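Structural PPIase-like protein L605 (Mimivirus, PDB 2OSE) probably binds cyclosporin A and probably acts as a peptidyl-prolyl cis-trans isomerase, assembling as a homotrimer. Local coordinates at residues Pro15-Asp20 against Ile33-Asp38; Val48-Gly53 against Arg74-Cys79; Asn88-Gly93 against Ile149-Ile154. One frame throughout, in Å; residues are numbered along the deposited sequence.

Interaction 1. Residues Pro15-Asp20 against Ile33-Asp38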
loop_
_atom_site.group_PDB
_atom_site.type_symbol
_atom_site.label_atom_id
_atom_site.label_comp_id
_atom_site.label_asym_id
_atom_site.label_seq_id
_atom_site.Cartn_x
_atom_site.Cartn_y
_atom_site.Cartn_z
ATOM N N PRO A 15 33.623 -4.006 11.040
ATOM C CA PRO A 15 33.517 -2.619 10.627
ATOM C C PRO A 15 32.450 -1.948 11.478
ATOM O O PRO A 15 31.521 -2.603 11.901
ATOM C CB PRO A 15 33.025 -2.705 9.176
ATOM C CG PRO A 15 33.330 -4.092 8.745
ATOM C CD PRO A 15 33.254 -4.944 9.961
ATOM N N ARG A 16 32.599 -0.661 11.740
ATOM C CA ARG A 16 31.569 0.088 12.447
ATOM C C ARG A 16 31.118 1.192 11.559
ATOM O O ARG A 16 31.943 1.819 10.905
ATOM C CB ARG A 16 32.102 0.649 13.760
ATOM C CG ARG A 16 32.343 -0.424 14.810
ATOM C CD ARG A 16 32.938 0.165 16.077
ATOM N NE ARG A 16 33.429 -0.916 16.901
ATOM C CZ ARG A 16 32.834 -1.388 17.976
ATOM N NH1 ARG A 16 31.762 -0.805 18.448
ATOM N NH2 ARG A 16 33.360 -2.439 18.613
ATOM N N VAL A 17 29.814 1.444 11.532
ATOM C CA VAL A 17 29.241 2.464 10.647
ATOM C C VAL A 17 28.189 3.250 11.399
ATOM O O VAL A 17 27.715 2.807 12.451
ATOM C CB VAL A 17 28.595 1.857 9.389
ATOM C CG1 VAL A 17 29.624 1.063 8.539
ATOM C CG2 VAL A 17 27.384 0.983 9.791
ATOM N N TYR A 18 27.815 4.403 10.849
ATOM C CA TYR A 18 26.744 5.233 11.405
ATOM C C TYR A 18 25.707 5.613 10.344
ATOM O O TYR A 18 26.008 5.662 9.140
ATOM C CB TYR A 18 27.326 6.504 12.055
ATOM C CG TYR A 18 28.216 7.307 11.106
ATOM C CD1 TYR A 18 27.675 8.303 10.299
ATOM C CD2 TYR A 18 29.597 7.034 10.992
ATOM C CE1 TYR A 18 28.492 9.040 9.392
ATOM C CE2 TYR A 18 30.405 7.750 10.076
ATOM C CZ TYR A 18 29.835 8.746 9.287
ATOM O OH TYR A 18 30.630 9.459 8.386
ATOM N N MET A 19 24.503 5.901 10.820
ATOM C CA MET A 19 23.393 6.389 10.008
ATOM C C MET A 19 22.560 7.360 10.843
ATOM O O MET A 19 21.940 6.945 11.850
ATOM C CB MET A 19 22.439 5.242 9.655
ATOM C CG MET A 19 22.771 4.449 8.487
ATOM S SD MET A 19 21.665 2.981 8.407
ATOM C CE MET A 19 22.528 2.268 7.016
ATOM N N ASP A 20 22.475 8.607 10.389
ATOM C CA ASP A 20 21.419 9.535 10.880
ATOM C C ASP A 20 20.046 9.060 10.425
ATOM O O ASP A 20 19.906 8.559 9.296
ATOM C CB ASP A 20 21.626 10.945 10.325
ATOM C CG ASP A 20 22.631 11.716 11.080
ATOM O OD1 ASP A 20 22.875 11.426 12.282
ATOM O OD2 ASP A 20 23.210 12.632 10.471
ATOM N N ILE A 33 26.432 1.141 14.267
ATOM C CA ILE A 33 26.226 -0.286 14.038
ATOM C C ILE A 33 27.574 -0.974 13.881
ATOM O O ILE A 33 28.418 -0.516 13.111
ATOM C CB ILE A 33 25.378 -0.506 12.744
ATOM C CG1 ILE A 33 23.951 0.042 12.912
ATOM C CG2 ILE A 33 25.290 -2.016 12.359
ATOM C CD1 ILE A 33 23.235 0.277 11.583
ATOM N N LYS A 34 27.773 -2.054 14.633
ATOM C CA LYS A 34 28.941 -2.901 14.460
ATOM C C LYS A 34 28.571 -4.153 13.644
ATOM O O LYS A 34 27.650 -4.855 14.007
ATOM C CB LYS A 34 29.439 -3.358 15.837
ATOM C CG LYS A 34 30.725 -4.187 15.769
ATOM C CD LYS A 34 31.232 -4.510 17.209
ATOM C CE LYS A 34 30.827 -5.835 17.767
ATOM N NZ LYS A 34 31.879 -6.373 18.730
ATOM N N LEU A 35 29.318 -4.421 12.579
ATOM C CA LEU A 35 29.024 -5.534 11.691
ATOM C C LEU A 35 29.919 -6.735 11.991
ATOM O O LEU A 35 31.007 -6.597 12.589
ATOM C CB LEU A 35 29.149 -5.111 10.218
ATOM C CG LEU A 35 28.037 -4.084 9.925
ATOM C CD1 LEU A 35 28.671 -2.707 9.713
ATOM C CD2 LEU A 35 27.236 -4.459 8.762
ATOM N N PHE A 36 29.443 -7.910 11.595
ATOM C CA PHE A 36 30.148 -9.163 11.876
ATOM C C PHE A 36 30.506 -9.717 10.503
ATOM O O PHE A 36 29.720 -10.432 9.910
ATOM C CB PHE A 36 29.281 -10.170 12.647
ATOM C CG PHE A 36 28.452 -9.581 13.801
ATOM C CD1 PHE A 36 29.022 -8.737 14.763
ATOM C CD2 PHE A 36 27.115 -9.915 13.933
ATOM C CE1 PHE A 36 28.256 -8.233 15.808
ATOM C CE2 PHE A 36 26.348 -9.435 14.968
ATOM C CZ PHE A 36 26.908 -8.579 15.907
ATOM N N ARG A 37 31.661 -9.333 9.972
ATOM C CA ARG A 37 32.019 -9.710 8.609
ATOM C C ARG A 37 32.042 -11.233 8.483
ATOM O O ARG A 37 31.690 -11.730 7.417
ATOM C CB ARG A 37 33.359 -9.108 8.186
ATOM C CG ARG A 37 33.640 -9.184 6.681
ATOM C CD ARG A 37 35.113 -8.866 6.386
ATOM N NE ARG A 37 35.348 -8.702 4.951
ATOM C CZ ARG A 37 35.831 -9.656 4.150
ATOM N NH1 ARG A 37 36.119 -10.841 4.646
ATOM N NH2 ARG A 37 36.001 -9.427 2.848
ATOM N N ASP A 38 32.397 -11.950 9.571
ATOM C CA ASP A 38 32.387 -13.448 9.610
ATOM C C ASP A 38 31.002 -14.111 9.537
ATOM O O ASP A 38 30.886 -15.335 9.477
ATOM C CB ASP A 38 33.194 -14.053 10.795
ATOM C CG ASP A 38 32.634 -13.711 12.194
ATOM O OD1 ASP A 38 31.405 -13.611 12.437
ATOM O OD2 ASP A 38 33.475 -13.591 13.118
#
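With CG of Lys34 swung opposite the backbone N (chi1 -176°) and Arg16, extended from CG to NE, holding CG anti to the carbonyl carbon (chi1 -71°), the two chains run side by side; their direct pairing across the strands puts them on one face of the sheet. There Lys34 CD lies over a guanidinium face of Arg16, offset toward its rim and 3.3 Å from NH2. The lysine bends at chi3 and chi4, and its NZ ends 4.2 Å from Arg16 NH2, a like-charge approach that is probably mildly unfavourable; Arg16 also has a cation-pi partner in Tyr174. Long, flexible chains with charged ends suit this more exposed face. The paired residues lie at the open end of the antiparallel hairpin of strands 16-23 and 26-35 in the cyclophilin barrel. Val17 and Ile33 form a hydrogen-bonded pair, with Val17 N to Ile33 O at 2.9 Å and Ile33 N to Val17 O at 2.8 Å; beyond the Arg16-Lys34 pair, Leu35 N reaches Pro15 O at 2.9 Å, almost straight (174°). The other face is apolar: Val17 CG2 meets Ile33 CB and Leu35 CD1, each at 3.9 Å. Helix 41-52 packs on this side, Val48 against Pro15 and Phe47 against Leu35.

Interaction 2. Residues Val48-Gly53 against Arg74-Cys79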
loop_
_atom_site.group_PDB
_atom_site.type_symbol
_atom_site.label_atom_id
_atom_site.label_comp_id
_atom_site.label_asym_id
_atom_site.label_seq_id
_atom_site.Cartn_x
_atom_site.Cartn_y
_atom_site.Cartn_z
ATOM N N VAL A 48 28.590 -2.158 4.135
ATOM C CA VAL A 48 29.600 -1.136 4.444
ATOM C C VAL A 48 29.928 -0.202 3.265
ATOM O O VAL A 48 30.047 1.012 3.453
ATOM C CB VAL A 48 30.910 -1.756 5.062
ATOM C CG1 VAL A 48 31.933 -0.687 5.340
ATOM C CG2 VAL A 48 30.628 -2.494 6.339
ATOM N N GLN A 49 30.070 -0.735 2.041
ATOM C CA GLN A 49 30.424 0.165 0.933
ATOM C C GLN A 49 29.291 1.072 0.527
ATOM O O GLN A 49 29.517 2.151 -0.009
ATOM C CB GLN A 49 30.962 -0.596 -0.285
ATOM C CG GLN A 49 32.172 -1.450 0.012
ATOM C CD GLN A 49 33.300 -0.694 0.707
ATOM O OE1 GLN A 49 33.519 0.499 0.474
ATOM N NE2 GLN A 49 34.037 -1.402 1.553
ATOM N N LEU A 50 28.057 0.640 0.778
ATOM C CA LEU A 50 26.900 1.504 0.495
ATOM C C LEU A 50 26.785 2.602 1.537
ATOM O O LEU A 50 26.247 3.671 1.292
ATOM C CB LEU A 50 25.627 0.680 0.478
ATOM C CG LEU A 50 25.435 -0.131 -0.818
ATOM C CD1 LEU A 50 24.142 -0.899 -0.705
ATOM C CD2 LEU A 50 25.381 0.812 -2.008
ATOM N N THR A 51 27.280 2.301 2.722
ATOM C CA THR A 51 27.331 3.261 3.782
ATOM C C THR A 51 28.371 4.331 3.449
ATOM O O THR A 51 28.129 5.519 3.627
ATOM C CB THR A 51 27.645 2.481 5.048
ATOM O OG1 THR A 51 26.413 2.153 5.693
ATOM C CG2 THR A 51 28.552 3.214 5.915
ATOM N N ASN A 52 29.507 3.911 2.899
ATOM C CA ASN A 52 30.498 4.863 2.388
ATOM C C ASN A 52 30.082 5.717 1.194
ATOM O O ASN A 52 30.543 6.860 1.074
ATOM C CB ASN A 52 31.843 4.195 2.127
ATOM C CG ASN A 52 32.884 4.660 3.114
ATOM O OD1 ASN A 52 32.729 4.475 4.321
ATOM N ND2 ASN A 52 33.915 5.341 2.618
ATOM N N GLY A 53 29.216 5.175 0.336
ATOM C CA GLY A 53 28.590 5.955 -0.738
ATOM C C GLY A 53 29.460 6.445 -1.892
ATOM O O GLY A 53 29.061 7.379 -2.600
ATOM N N ARG A 74 26.137 5.192 -5.435
ATOM C CA ARG A 74 25.352 4.229 -4.654
ATOM C C ARG A 74 25.529 4.504 -3.148
ATOM O O ARG A 74 26.605 4.252 -2.605
ATOM C CB ARG A 74 25.815 2.800 -4.944
ATOM C CG ARG A 74 25.589 2.258 -6.358
ATOM C CD ARG A 74 25.811 0.747 -6.368
ATOM N NE ARG A 74 25.837 0.161 -7.715
ATOM C CZ ARG A 74 26.947 -0.112 -8.405
ATOM N NH1 ARG A 74 28.145 0.150 -7.886
ATOM N NH2 ARG A 74 26.867 -0.637 -9.635
ATOM N N THR A 75 24.487 5.043 -2.505
ATOM C CA THR A 75 24.492 5.315 -1.058
ATOM C C THR A 75 23.156 4.965 -0.389
ATOM O O THR A 75 22.112 4.924 -1.038
ATOM C CB THR A 75 24.897 6.785 -0.747
ATOM O OG1 THR A 75 24.851 7.011 0.659
ATOM C CG2 THR A 75 23.963 7.779 -1.421
ATOM N N TYR A 76 23.203 4.697 0.916
ATOM C CA TYR A 76 22.003 4.515 1.702
ATOM C C TYR A 76 21.407 5.873 2.036
ATOM O O TYR A 76 20.268 5.951 2.407
ATOM C CB TYR A 76 22.332 3.755 3.000
ATOM C CG TYR A 76 22.365 2.259 2.867
ATOM C CD1 TYR A 76 21.299 1.568 2.256
ATOM C CD2 TYR A 76 23.432 1.515 3.373
ATOM C CE1 TYR A 76 21.314 0.183 2.150
ATOM C CE2 TYR A 76 23.462 0.139 3.265
ATOM C CZ TYR A 76 22.385 -0.531 2.653
ATOM O OH TYR A 76 22.371 -1.912 2.561
ATOM N N GLU A 77 22.194 6.944 1.906
ATOM C CA GLU A 77 21.758 8.298 2.221
ATOM C C GLU A 77 20.549 8.645 1.348
ATOM O O GLU A 77 20.610 8.546 0.131
ATOM C CB GLU A 77 22.889 9.322 2.067
ATOM C CG GLU A 77 22.395 10.784 2.330
ATOM C CD GLU A 77 23.498 11.844 2.407
ATOM O OE1 GLU A 77 24.680 11.564 2.122
ATOM O OE2 GLU A 77 23.163 12.985 2.795
ATOM N N GLY A 78 19.432 8.965 2.000
ATOM C CA GLY A 78 18.211 9.336 1.304
ATOM C C GLY A 78 17.196 8.219 1.218
ATOM O O GLY A 78 16.017 8.472 0.974
ATOM N N CYS A 79 17.641 6.977 1.420
ATOM C CA CYS A 79 16.724 5.827 1.459
ATOM C C CYS A 79 15.637 5.979 2.504
ATOM O O CYS A 79 15.904 6.413 3.643
ATOM C CB CYS A 79 17.482 4.543 1.760
ATOM S SG CYS A 79 18.440 3.980 0.402
#
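One face of the Tyr76 ring takes Leu50 CB, which stands 4.0 Å from the centroid and 28° off the ring normal in a CH-pi contact. At the ring edge, in its plane, Thr51 OG1 approaches CD2 at 3.8 Å. Phe147 meets the same ring edge-to-face, so the ring is wedged among Leu50, Thr51 and Phe147, with its hydroxyl held by a hydrogen bond to Ser145 O. Leu50 divides its branches: CD1 lies by Tyr76 CZ, whereas CD2 packs 3.6 Å from Arg74 CB. The arginine then leads its guanidinium away to Asp109, Asn2 and Tyr96. This is the C-terminal end of helix 41-52, one of the helices closing the cyclophilin barrel, held by the irregular segment 74-79. Gly53 leaves the helix with positive phi (69°), a conformation that favours glycine, and its CA comes 3.2 Å from Arg74 O in a CA-H...O contact. The backbone bond from Tyr76 N to Leu50 O is 3.2 Å and bent to 146°, the donor lying above the carbonyl plane; Thr75 CA adds a CA-H...O contact to that oxygen. Thr75 OG1, anti to the backbone N, accepts from Glu77 N at 2.9 Å in an ST turn.

Interaction 3. Residues Asn88-Gly93 against Ile149-Ile154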
loop_
_atom_site.group_PDB
_atom_site.type_symbol
_atom_site.label_atom_id
_atom_site.label_comp_id
_atom_site.label_asym_id
_atom_site.label_seq_id
_atom_site.Cartn_x
_atom_site.Cartn_y
_atom_site.Cartn_z
ATOM N N ASN A 88 8.412 -4.635 16.252
ATOM C CA ASN A 88 9.076 -5.660 15.458
ATOM C C ASN A 88 10.325 -5.174 14.758
ATOM O O ASN A 88 11.436 -5.472 15.222
ATOM C CB ASN A 88 8.120 -6.353 14.467
ATOM C CG ASN A 88 7.137 -7.226 15.156
ATOM O OD1 ASN A 88 7.320 -8.462 15.264
ATOM N ND2 ASN A 88 6.075 -6.603 15.677
ATOM N N TYR A 89 10.158 -4.416 13.675
ATOM C CA TYR A 89 11.305 -4.057 12.801
ATOM C C TYR A 89 11.073 -2.845 11.946
ATOM O O TYR A 89 9.926 -2.391 11.772
ATOM C CB TYR A 89 11.714 -5.234 11.880
ATOM C CG TYR A 89 10.548 -5.861 11.097
ATOM C CD1 TYR A 89 9.976 -5.193 10.011
ATOM C CD2 TYR A 89 10.055 -7.128 11.437
ATOM C CE1 TYR A 89 8.895 -5.770 9.283
ATOM C CE2 TYR A 89 8.962 -7.712 10.715
ATOM C CZ TYR A 89 8.405 -7.011 9.662
ATOM O OH TYR A 89 7.347 -7.556 8.963
ATOM N N ILE A 90 12.165 -2.330 11.381
ATOM C CA ILE A 90 12.088 -1.359 10.296
ATOM C C ILE A 90 12.978 -1.910 9.166
ATOM O O ILE A 90 13.919 -2.646 9.446
ATOM C CB ILE A 90 12.572 0.043 10.727
ATOM C CG1 ILE A 90 14.011 -0.012 11.268
ATOM C CG2 ILE A 90 11.598 0.680 11.754
ATOM C CD1 ILE A 90 14.537 1.356 11.642
ATOM N N VAL A 91 12.696 -1.531 7.924
ATOM C CA VAL A 91 13.398 -2.089 6.747
ATOM C C VAL A 91 13.698 -0.971 5.779
ATOM O O VAL A 91 12.877 -0.073 5.591
ATOM C CB VAL A 91 12.573 -3.235 6.065
ATOM C CG1 VAL A 91 13.299 -3.769 4.849
ATOM C CG2 VAL A 91 12.352 -4.356 7.042
ATOM N N SER A 92 14.897 -0.983 5.193
ATOM C CA SER A 92 15.278 0.017 4.213
ATOM C C SER A 92 16.192 -0.597 3.145
ATOM O O SER A 92 16.398 -1.795 3.151
ATOM C CB SER A 92 15.955 1.217 4.900
ATOM O OG SER A 92 16.063 2.313 4.007
ATOM N N GLY A 93 16.697 0.218 2.217
ATOM C CA GLY A 93 17.700 -0.259 1.265
ATOM C C GLY A 93 17.450 -0.064 -0.219
ATOM O O GLY A 93 18.249 -0.532 -1.033
ATOM N N ILE A 149 16.335 -3.807 10.725
ATOM C CA ILE A 149 16.759 -3.649 12.132
ATOM C C ILE A 149 15.591 -3.960 13.036
ATOM O O ILE A 149 14.463 -3.432 12.845
ATOM C CB ILE A 149 17.321 -2.194 12.405
ATOM C CG1 ILE A 149 18.499 -1.886 11.472
ATOM C CG2 ILE A 149 17.705 -2.016 13.879
ATOM C CD1 ILE A 149 19.048 -0.482 11.619
ATOM N N THR A 150 15.837 -4.795 14.046
ATOM C CA THR A 150 14.780 -5.157 14.991
ATOM C C THR A 150 14.548 -4.049 16.016
ATOM O O THR A 150 15.521 -3.445 16.541
ATOM C CB THR A 150 15.073 -6.485 15.757
ATOM O OG1 THR A 150 16.421 -6.458 16.269
ATOM C CG2 THR A 150 14.915 -7.702 14.843
ATOM N N LEU A 151 13.267 -3.842 16.372
ATOM C CA LEU A 151 12.854 -2.793 17.327
ATOM C C LEU A 151 12.679 -3.362 18.720
ATOM O O LEU A 151 12.539 -2.609 19.698
ATOM C CB LEU A 151 11.550 -2.093 16.896
ATOM C CG LEU A 151 11.597 -1.344 15.564
ATOM C CD1 LEU A 151 10.199 -0.869 15.140
ATOM C CD2 LEU A 151 12.582 -0.156 15.570
ATOM N N ASP A 152 12.683 -4.691 18.826
ATOM C CA ASP A 152 12.519 -5.304 20.133
ATOM C C ASP A 152 13.188 -6.662 20.159
ATOM O O ASP A 152 13.656 -7.137 19.117
ATOM C CB ASP A 152 11.030 -5.452 20.458
ATOM C CG ASP A 152 10.762 -5.512 21.953
ATOM O OD1 ASP A 152 11.718 -5.626 22.772
ATOM O OD2 ASP A 152 9.585 -5.432 22.318
ATOM N N ASP A 153 13.244 -7.259 21.357
ATOM C CA ASP A 153 13.612 -8.660 21.549
ATOM C C ASP A 153 12.407 -9.514 21.107
ATOM O O ASP A 153 11.279 -9.023 21.058
ATOM C CB ASP A 153 13.848 -8.957 23.045
ATOM C CG ASP A 153 14.988 -8.156 23.645
ATOM O OD1 ASP A 153 15.986 -7.856 22.942
ATOM O OD2 ASP A 153 14.885 -7.837 24.852
ATOM N N ILE A 154 12.639 -10.786 20.805
ATOM C CA ILE A 154 11.510 -11.717 20.669
ATOM C C ILE A 154 10.683 -11.701 21.960
ATOM O O ILE A 154 11.234 -11.667 23.059
ATOM C CB ILE A 154 11.958 -13.155 20.375
ATOM C CG1 ILE A 154 12.615 -13.256 18.999
ATOM C CG2 ILE A 154 10.761 -14.107 20.439
ATOM C CD1 ILE A 154 12.946 -14.697 18.565
#
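Asn88 O accepts the shortest bond of this contact, 2.7 Å from Leu151 N and nearly straight at 176°, although the donor stands 47° out of the carbonyl plane. Thr150 CA adds a CA-H...O contact to the same oxygen at 3.4 Å. Two further backbone bonds join Ile90 and Ile149, a hydrogen-bonded antiparallel pair: Ile90 N gives to Ile149 O at 2.9 Å, and Ile149 N to Ile90 O at 3.0 Å. Between these and the Leu151 bond lies the non-hydrogen-bonded pair Tyr89 and Thr150, where Tyr89 CA approaches Ile149 O at 3.2 Å. Strands 89-92 and 147-150 are thereby joined in the cyclophilin barrel, and a classic beta bulge, Asn88 and Tyr89 both facing Leu85, marks the start of strand 89-92. The amide of Asn88 suits this position at the bulge because it can both give and accept: ND2 bonds to His86 O and OD1 takes Val159 N.

The isoleucine pair and Leu151 make the apolar side. Ile90 and Ile149 lie side by side, CG1 of the former 4.1 Å from CB of the latter. Ile90 CG1 sits between its own backbone N and carbonyl carbon (chi1 57°), which sets CG2 anti to the carbonyl carbon and 4.0 Å from Leu151 CD1, the two side chains crossing at about a right angle. Ile183 and Leu180 of helix 177-186 touch this layer. Tyr89 belongs to the other face and packs on Ala191 of a neighbouring subunit. On that same face Thr150 is buried, but its OG1 is bonded to both Ser125 O and Leu128 N, so the cost of burying a hydroxyl in a largely apolar contact is repaid by two partners.

How the interactions relate
From the N terminus, interaction 1 comes first, closing the short hairpin between strands 16-23 and 26-35. The chain then enters helix 41-52, whose end is held in interaction 2 by the segment 74-79 that returns after a loop, partly not modelled. Interaction 3 spans the longest separation, bringing 149-154 back to 88-93. The three loops follow in series, without nesting or crossing. In space they meet: Val17 packs on Thr51, seating the helix on the hairpin, while Met19 reaches Tyr76. Tyr76 and Cys79 in turn touch Gly93 and Ser92, and Ile33 meets Ile149 inside the barrel, so hairpin, helix and distant strands share one core.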